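Cupin 2, conserved barrel domain protein (Novosphingobium aromaticivorans DSM 12444, PDB 3ES1) is of unknown function but folds as a cupin-type beta barrel and forms a dimer whose subunits share an extended beta sheet. Local coordinates at residues P13-V18 and E32-T37; M86-E91 and W137-D142; E107-L112 and K119-Q124. All blocks are in the same frame, centred on the assembly; numbering follows the deposited sequence. Where two conformers were deposited one is given.

Interaction 1 (P13-V18 and E32-T37); sequences PVQRVV and EDVTPT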
# COMPACT_ATOMS: atom_id res chain seq x y z
N PRO A 13 0.04 15.06 10.78
CA PRO A 13 -0.22 13.71 11.30
C PRO A 13 -1.08 12.95 10.33
O PRO A 13 -1.67 13.52 9.41
CB PRO A 13 -0.97 13.94 12.61
CG PRO A 13 -1.58 15.33 12.49
CD PRO A 13 -0.65 16.11 11.55
N VAL A 14 -1.17 11.66 10.56
CA VAL A 14 -1.85 10.74 9.65
C VAL A 14 -3.19 10.24 10.22
O VAL A 14 -3.26 9.70 11.30
CB VAL A 14 -0.92 9.54 9.36
CG1 VAL A 14 -1.61 8.49 8.43
CG2 VAL A 14 0.46 10.01 8.82
N GLN A 15 -4.26 10.45 9.46
CA GLN A 15 -5.58 9.87 9.75
C GLN A 15 -5.61 8.42 9.34
O GLN A 15 -5.26 8.06 8.21
CB GLN A 15 -6.68 10.65 8.97
CG GLN A 15 -8.12 10.13 9.14
CD GLN A 15 -9.06 10.77 8.16
OE1 GLN A 15 -8.63 11.33 7.12
NE2 GLN A 15 -10.36 10.67 8.44
N ARG A 16 -6.07 7.59 10.28
CA ARG A 16 -6.31 6.16 10.09
C ARG A 16 -7.78 5.84 10.36
O ARG A 16 -8.32 6.18 11.41
CB ARG A 16 -5.40 5.34 11.01
CG ARG A 16 -5.56 3.79 10.84
CD ARG A 16 -4.67 3.03 11.82
NE ARG A 16 -5.26 2.96 13.14
CZ ARG A 16 -5.04 2.01 14.03
NH1 ARG A 16 -4.21 1.02 13.77
NH2 ARG A 16 -5.67 2.06 15.18
N VAL A 17 -8.40 5.20 9.39
CA VAL A 17 -9.79 4.77 9.52
C VAL A 17 -9.84 3.28 9.34
O VAL A 17 -9.45 2.76 8.30
CB VAL A 17 -10.73 5.46 8.47
CG1 VAL A 17 -12.14 4.83 8.51
CG2 VAL A 17 -10.77 7.01 8.66
N VAL A 18 -10.37 2.59 10.34
CA VAL A 18 -10.44 1.11 10.31
C VAL A 18 -11.86 0.61 10.34
O VAL A 18 -12.64 1.00 11.20
CB VAL A 18 -9.71 0.48 11.51
CG1 VAL A 18 -9.73 -1.08 11.43
CG2 VAL A 18 -8.27 1.03 11.63
N GLU A 32 -11.07 5.35 14.45
CA GLU A 32 -10.47 6.45 13.71
C GLU A 32 -9.56 7.26 14.60
O GLU A 32 -9.89 7.52 15.76
CB GLU A 32 -11.55 7.35 13.13
CG GLU A 32 -11.05 8.58 12.35
CD GLU A 32 -12.18 9.44 11.79
OE1 GLU A 32 -13.35 9.26 12.18
OE2 GLU A 32 -11.88 10.36 11.00
N ASP A 33 -8.42 7.64 14.06
CA ASP A 33 -7.43 8.41 14.83
C ASP A 33 -6.60 9.25 13.91
O ASP A 33 -6.44 8.91 12.76
CB ASP A 33 -6.49 7.51 15.67
CG ASP A 33 -5.65 6.56 14.84
OD1 ASP A 33 -6.12 5.44 14.58
OD2 ASP A 33 -4.51 6.90 14.46
N VAL A 34 -6.05 10.33 14.46
CA VAL A 34 -5.10 11.17 13.73
C VAL A 34 -3.85 11.24 14.59
O VAL A 34 -3.90 11.78 15.70
CB VAL A 34 -5.67 12.61 13.48
CG1 VAL A 34 -4.61 13.55 12.88
CG2 VAL A 34 -6.94 12.54 12.60
N THR A 35 -2.75 10.69 14.06
CA THR A 35 -1.53 10.41 14.83
C THR A 35 -0.24 10.84 14.09
O THR A 35 -0.09 10.57 12.91
CB THR A 35 -1.41 8.88 15.09
OG1 THR A 35 -2.61 8.44 15.73
CG2 THR A 35 -0.27 8.56 16.03
N PRO A 36 0.69 11.52 14.78
CA PRO A 36 1.94 11.94 14.15
C PRO A 36 2.91 10.81 13.91
O PRO A 36 2.92 9.84 14.64
CB PRO A 36 2.52 12.92 15.18
CG PRO A 36 2.03 12.39 16.50
CD PRO A 36 0.61 11.97 16.19
N THR A 37 3.73 10.96 12.87
CA THR A 37 4.96 10.16 12.78
C THR A 37 5.93 10.71 13.84
O THR A 37 5.96 11.89 14.15
CB THR A 37 5.60 10.11 11.35
OG1 THR A 37 6.20 11.39 11.02
CG2 THR A 37 4.59 9.63 10.24
O HOH W 1 -2.98 7.26 12.46
O HOH W 2 -8.08 4.33 13.52
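Arg-16 faces Asp-33 across an antiparallel beta hairpin of strands 14-21 and 27-39; strand 14-21, outermost in its own chain, pairs through Arg-16 to Val-18 with a parallel strand of the second subunit. The hairpin's backbone bonds come in pairs: Val-14 with Thr-35, and Arg-16 with Asp-33, where Arg-16 N lies 2.8 Å from Asp-33 O.

The charged contact is a salt bridge, Arg-16 NE to the syn lone pair of Asp-33 OD1 at 3.0 Å, with the guanidinium and carboxylate planes 65° apart. Asp-33 CG stands between its own backbone N and carbonyl carbon (chi1 61°), which brings the carboxylate near the arginine. OD2 accepts from Thr-35 OG1 and pairs with Arg-67, while Arg-16 NH1 reaches Asp-65 and Val-50 O.

On the other face Gln-15 NE2 donates to Glu-32 OE2 and to Thr-121 O of the second subunit; in that subunit Arg-123 N donates to Gln-15 OE1 and Arg-120 forms a salt bridge with Glu-32 OE1. At the open end Pro-13 CG packs on Val-34 CG1 at 3.5 Å. Two waters complete the Asp-33 face: one donates to Val-14 O and Asp-33 OD2, the other to Arg-16 O and Asp-33 OD1.

Interaction 2 (M86-E91 and W137-D142); sequences MLPGKE and WRNTTD
Asn-139 reaches into the turn at 87-90 and meets it with both backbone and side chain. Its N donates to Lys-90 O at 2.9 Å, almost in line with the carbonyl, and its ND2 donates to Met-86 O at 3.0 Å. Met-86 O lies in the amide plane of Asn-139, but ND2 stands well above the plane of the Met-86 carbonyl. Asn-139 O receives a weak bond from Gly-89 N, while CB sits 3.3 Å from Leu-87 O. With CG anti to the backbone N (chi1 -171°), the amide lies against Leu-87 and Pro-88.

Beside it, Glu-91 and Arg-138 run in the same direction. Arg-138 NE makes a nearly straight salt bridge with Glu-91 OE1 at 2.8 Å, with the oxygen in the guanidinium plane but the nitrogen above the carboxylate plane; NH2 adds only weak bonds. Pro-88 CB rests on Thr-141 O at 3.2 Å.

The next shell fixes these groups. Asn-139 OD1 accepts from Thr-141 N, an Asx turn, and from Thr-141 OG1 at 2.7 Å, while ND2 also donates to Lys-143 O. Leu-87 to Lys-90 is a type II turn, with Gly-89 at positive phi. Arg-138 NH1 is held by Glu-111 and Glu-113.

An alanine in place of Asn-139 would probably leave Met-86 O without this donor and the turn at Thr-141 without its acceptor. One buried amide thus links two loops of the cupin domain through its nitrogen and shapes its own through its oxygen, while Glu-91, Glu-111 and Glu-113 gather round one guanidinium, whose charge probably offsets part of theirs.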
# COMPACT_ATOMS: atom_id res chain seq x y z
N MSE A 86 11.39 10.41 5.62
CA MSE A 86 12.84 10.52 5.46
C MSE A 86 13.19 12.00 5.56
O MSE A 86 12.63 12.84 4.85
CB MSE A 86 13.32 9.97 4.11
CG MSE A 86 13.14 8.45 3.88
SE MSE A 86 13.90 7.32 5.25
CE MSE A 86 15.78 7.33 4.86
N LEU A 87 14.10 12.32 6.48
CA LEU A 87 14.47 13.73 6.73
C LEU A 87 15.51 14.23 5.73
O LEU A 87 16.25 13.44 5.15
CB LEU A 87 14.93 13.93 8.19
CG LEU A 87 13.86 14.17 9.29
CD1 LEU A 87 12.70 13.29 9.23
CD2 LEU A 87 14.42 14.10 10.66
N PRO A 88 15.53 15.56 5.50
CA PRO A 88 16.44 16.08 4.46
C PRO A 88 17.90 15.78 4.77
O PRO A 88 18.33 15.93 5.90
CB PRO A 88 16.18 17.59 4.45
CG PRO A 88 15.23 17.87 5.45
CD PRO A 88 14.64 16.60 6.01
N GLY A 89 18.65 15.36 3.76
CA GLY A 89 20.06 15.03 3.92
C GLY A 89 20.37 13.75 4.66
O GLY A 89 21.49 13.49 5.07
N LYS A 90 19.33 12.94 4.87
CA LYS A 90 19.47 11.69 5.62
C LYS A 90 19.26 10.49 4.74
O LYS A 90 18.63 10.55 3.67
CB LYS A 90 18.44 11.63 6.77
CG LYS A 90 18.44 12.81 7.76
CD LYS A 90 19.79 13.05 8.43
CE LYS A 90 19.66 13.93 9.67
NZ LYS A 90 20.99 14.24 10.23
N GLU A 91 19.79 9.38 5.21
CA GLU A 91 19.59 8.10 4.54
C GLU A 91 19.39 6.95 5.52
O GLU A 91 19.83 6.99 6.65
CB GLU A 91 20.76 7.81 3.62
CG GLU A 91 22.06 7.67 4.34
CD GLU A 91 23.21 7.51 3.39
OE1 GLU A 91 23.53 8.49 2.69
OE2 GLU A 91 23.77 6.39 3.35
N TRP A 137 17.19 4.07 1.27
CA TRP A 137 16.48 5.29 0.87
C TRP A 137 17.27 6.53 1.32
O TRP A 137 17.69 6.61 2.47
CB TRP A 137 15.08 5.35 1.48
CG TRP A 137 14.23 4.16 1.20
CD1 TRP A 137 14.06 3.09 2.00
CD2 TRP A 137 13.50 3.88 -0.01
NE1 TRP A 137 13.25 2.15 1.41
CE2 TRP A 137 12.90 2.60 0.17
CE3 TRP A 137 13.31 4.56 -1.21
CZ2 TRP A 137 12.09 2.02 -0.79
CZ3 TRP A 137 12.50 3.98 -2.16
CH2 TRP A 137 11.90 2.72 -1.94
N ARG A 138 17.44 7.46 0.41
CA ARG A 138 18.21 8.70 0.64
C ARG A 138 17.44 9.92 0.19
O ARG A 138 16.96 9.98 -0.92
CB ARG A 138 19.59 8.66 -0.05
CG ARG A 138 20.47 9.90 0.24
CD ARG A 138 21.80 9.83 -0.49
NE ARG A 138 22.61 8.71 0.01
CZ ARG A 138 22.88 7.62 -0.68
NH1 ARG A 138 22.43 7.48 -1.92
NH2 ARG A 138 23.63 6.68 -0.13
N ASN A 139 17.29 10.87 1.11
CA ASN A 139 16.68 12.17 0.82
C ASN A 139 17.77 13.17 0.57
O ASN A 139 18.48 13.57 1.49
CB ASN A 139 15.81 12.64 1.99
CG ASN A 139 14.98 13.86 1.67
OD1 ASN A 139 15.24 14.60 0.73
ND2 ASN A 139 13.95 14.06 2.46
N THR A 140 17.93 13.53 -0.70
CA THR A 140 19.01 14.42 -1.12
C THR A 140 18.42 15.82 -1.33
O THR A 140 19.08 16.71 -1.86
CB THR A 140 19.64 13.91 -2.42
OG1 THR A 140 18.65 14.00 -3.44
CG2 THR A 140 20.10 12.47 -2.29
N THR A 141 17.17 15.99 -0.93
CA THR A 141 16.48 17.28 -0.98
C THR A 141 16.52 18.04 0.35
O THR A 141 17.04 17.55 1.35
CB THR A 141 14.97 17.18 -1.41
OG1 THR A 141 14.15 16.82 -0.29
CG2 THR A 141 14.76 16.15 -2.56
N ASP A 142 15.94 19.25 0.34
CA ASP A 142 15.86 20.15 1.53
C ASP A 142 14.53 20.10 2.24
O ASP A 142 14.28 20.82 3.19
CB ASP A 142 16.18 21.58 1.11
CG ASP A 142 17.65 21.72 0.67
OD1 ASP A 142 18.50 20.99 1.27
OD2 ASP A 142 17.94 22.49 -0.30

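Interaction 3 (E107-L112 and K119-Q124); sequences EGEIEL and KRTVRQ
Glu-111 OE2 is gripped by two waters, each donating at 2.6 Å. One of them also meets Thr-121 OG1; the other accepts from Lys-119 NZ, so the lysine reaches the carboxylate through water. Directly, Lys-119 NZ stays 4.1 Å from Glu-111 OE2, beyond a salt bridge, and it is the CD and CE methylenes of Lys-119 that lie against the carboxylate. The second oxygen, OE1, is taken by Arg-138 of the neighbouring strand 136-138. Paired through solvent on one side and directly on the other, this carboxylate probably stays ionised.

Beneath these side chains the two backbones run antiparallel. Val-122 N donates to Ile-110 O at 2.7 Å and Ile-110 N returns a bond to Val-122 O; Leu-112 and Arg-120 exchange a second pair. Glu-111 and Thr-121 form the non-hydrogen-bonded pair between them.

The face carrying Ile-110, Leu-112 and Val-122 is mainly aliphatic, apart from Arg-120. Ile-110 CG2 touches Val-122 CB at 4.0 Å, and Ile-128 of strand 127-130 packs on Leu-112 and Val-122. Arg-120 turns its guanidinium to Glu-32 of the second subunit.

Toward Gly-108 the strands give way to side-chain and water contacts. Gln-124, extended with CG anti to the backbone N (chi1 -172°), reaches back so that its OE1 accepts from Gly-108 N at 3.0 Å, the donor standing above the amide carbonyl plane. A water donates to Glu-109 OE1 and accepts from Gln-124 N, its oxygen 2.9 Å from that nitrogen. Strands 110-113 and 119-122 thus make an antiparallel beta hairpin, which strand 136-138 extends to a three-stranded antiparallel sheet in the cupin domain.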
# COMPACT_ATOMS: atom_id res chain seq x y z
N GLU A 107 4.66 12.56 -0.49
CA GLU A 107 5.15 13.95 -0.41
C GLU A 107 6.66 13.98 -0.58
O GLU A 107 7.38 13.20 0.03
CB GLU A 107 4.79 14.56 0.95
CG GLU A 107 5.55 15.79 1.32
CD GLU A 107 5.18 17.05 0.53
OE1 GLU A 107 4.09 17.09 -0.09
OE2 GLU A 107 6.00 18.01 0.56
N GLY A 108 7.14 14.90 -1.40
CA GLY A 108 8.55 15.02 -1.68
C GLY A 108 9.02 13.99 -2.69
O GLY A 108 8.24 13.38 -3.40
N GLU A 109 10.33 13.84 -2.74
CA GLU A 109 10.96 12.81 -3.53
C GLU A 109 12.14 12.20 -2.83
O GLU A 109 12.74 12.77 -1.90
CB GLU A 109 11.35 13.30 -4.91
CG GLU A 109 12.30 14.45 -4.97
CD GLU A 109 12.42 14.97 -6.40
OE1 GLU A 109 11.39 15.19 -7.07
OE2 GLU A 109 13.54 15.13 -6.87
N ILE A 110 12.45 11.03 -3.33
CA ILE A 110 13.39 10.09 -2.70
C ILE A 110 14.34 9.41 -3.71
O ILE A 110 13.98 9.10 -4.84
CB ILE A 110 12.64 8.99 -1.90
CG1 ILE A 110 13.55 8.44 -0.79
CG2 ILE A 110 12.21 7.84 -2.82
CD1 ILE A 110 13.83 9.45 0.38
N GLU A 111 15.57 9.21 -3.25
CA GLU A 111 16.59 8.45 -3.99
C GLU A 111 16.62 7.02 -3.48
O GLU A 111 16.89 6.75 -2.31
CB GLU A 111 17.97 9.08 -3.77
CG GLU A 111 19.10 8.36 -4.53
CD GLU A 111 20.27 9.25 -4.70
OE1 GLU A 111 21.11 9.30 -3.77
OE2 GLU A 111 20.32 9.92 -5.76
N LEU A 112 16.33 6.10 -4.38
CA LEU A 112 16.46 4.68 -4.07
C LEU A 112 17.77 4.18 -4.60
O LEU A 112 18.02 4.21 -5.81
CB LEU A 112 15.32 3.90 -4.70
CG LEU A 112 15.32 2.37 -4.70
CD1 LEU A 112 15.41 1.81 -3.27
CD2 LEU A 112 14.11 1.86 -5.36
N LYS A 119 21.34 3.76 -8.49
CA LYS A 119 20.29 4.52 -7.88
C LYS A 119 19.49 5.37 -8.83
O LYS A 119 19.93 5.71 -9.86
CB LYS A 119 20.81 5.36 -6.75
CG LYS A 119 21.73 6.39 -7.13
CD LYS A 119 22.75 6.51 -6.08
CE LYS A 119 23.48 7.76 -6.12
NZ LYS A 119 23.74 8.36 -7.41
N ARG A 120 18.29 5.70 -8.41
CA ARG A 120 17.34 6.58 -9.14
C ARG A 120 16.38 7.25 -8.20
O ARG A 120 16.19 6.80 -7.08
CB ARG A 120 16.40 5.81 -10.08
CG ARG A 120 17.05 5.36 -11.23
CD ARG A 120 16.14 4.57 -12.07
NE ARG A 120 17.00 3.75 -12.88
CZ ARG A 120 16.62 2.98 -13.87
NH1 ARG A 120 15.34 2.86 -14.22
NH2 ARG A 120 17.55 2.31 -14.46
N THR A 121 15.78 8.30 -8.73
CA THR A 121 14.85 9.11 -7.99
C THR A 121 13.41 8.68 -8.26
O THR A 121 13.02 8.44 -9.40
CB THR A 121 15.04 10.60 -8.28
OG1 THR A 121 16.28 11.04 -7.65
CG2 THR A 121 13.88 11.41 -7.75
N VAL A 122 12.65 8.54 -7.18
CA VAL A 122 11.22 8.31 -7.27
C VAL A 122 10.52 9.57 -6.82
O VAL A 122 10.65 10.02 -5.68
CB VAL A 122 10.72 7.13 -6.44
CG1 VAL A 122 9.25 6.84 -6.78
CG2 VAL A 122 11.58 5.88 -6.70
N ARG A 123 9.82 10.14 -7.77
CA ARG A 123 9.17 11.41 -7.57
C ARG A 123 7.85 11.25 -6.82
O ARG A 123 7.34 10.15 -6.60
CB ARG A 123 8.95 12.10 -8.93
CG ARG A 123 10.21 12.42 -9.69
CD ARG A 123 9.87 13.02 -11.08
NE ARG A 123 9.13 12.08 -11.90
CZ ARG A 123 9.70 11.15 -12.66
NH1 ARG A 123 11.02 11.04 -12.71
NH2 ARG A 123 8.97 10.29 -13.34
N GLN A 124 7.35 12.38 -6.38
CA GLN A 124 6.08 12.42 -5.66
C GLN A 124 5.00 11.75 -6.49
O GLN A 124 4.92 11.94 -7.71
CB GLN A 124 5.71 13.85 -5.27
CG GLN A 124 4.52 13.94 -4.35
CD GLN A 124 4.27 15.35 -3.85
OE1 GLN A 124 5.19 16.07 -3.36
NE2 GLN A 124 3.03 15.79 -4.00
O HOH W 3 3.37 18.61 -2.23
O HOH W 4 8.59 15.00 -6.76
O HOH W 5 18.62 9.41 -7.70
O HOH W 6 22.20 10.98 -7.17

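Overall arrangement
Interactions 1 and 3 are both antiparallel hairpins, but they lie in different sheets, with centres 24 Å apart and no contact within the chain. They meet across the dimer, the 13-18 and 32-37 hairpin against 119-124 of the other subunit. Interaction 2 is a turn-and-loop contact, held by Asn-139, through backbone and amide, and by the Glu-91/Arg-138 salt bridge. It encloses interaction 3 along the chain and shares a sheet with it, strands 136-138 and 110-113 being neighbours joined by the Arg-138/Glu-111 pair. Among touching residues interaction 1 has five buried and none exposed; interactions 2 and 3 have three buried each, with two and three exposed. Direct salt bridges mark interactions 1 and 2, whereas Glu-111 and Lys-119 of interaction 3 meet through water.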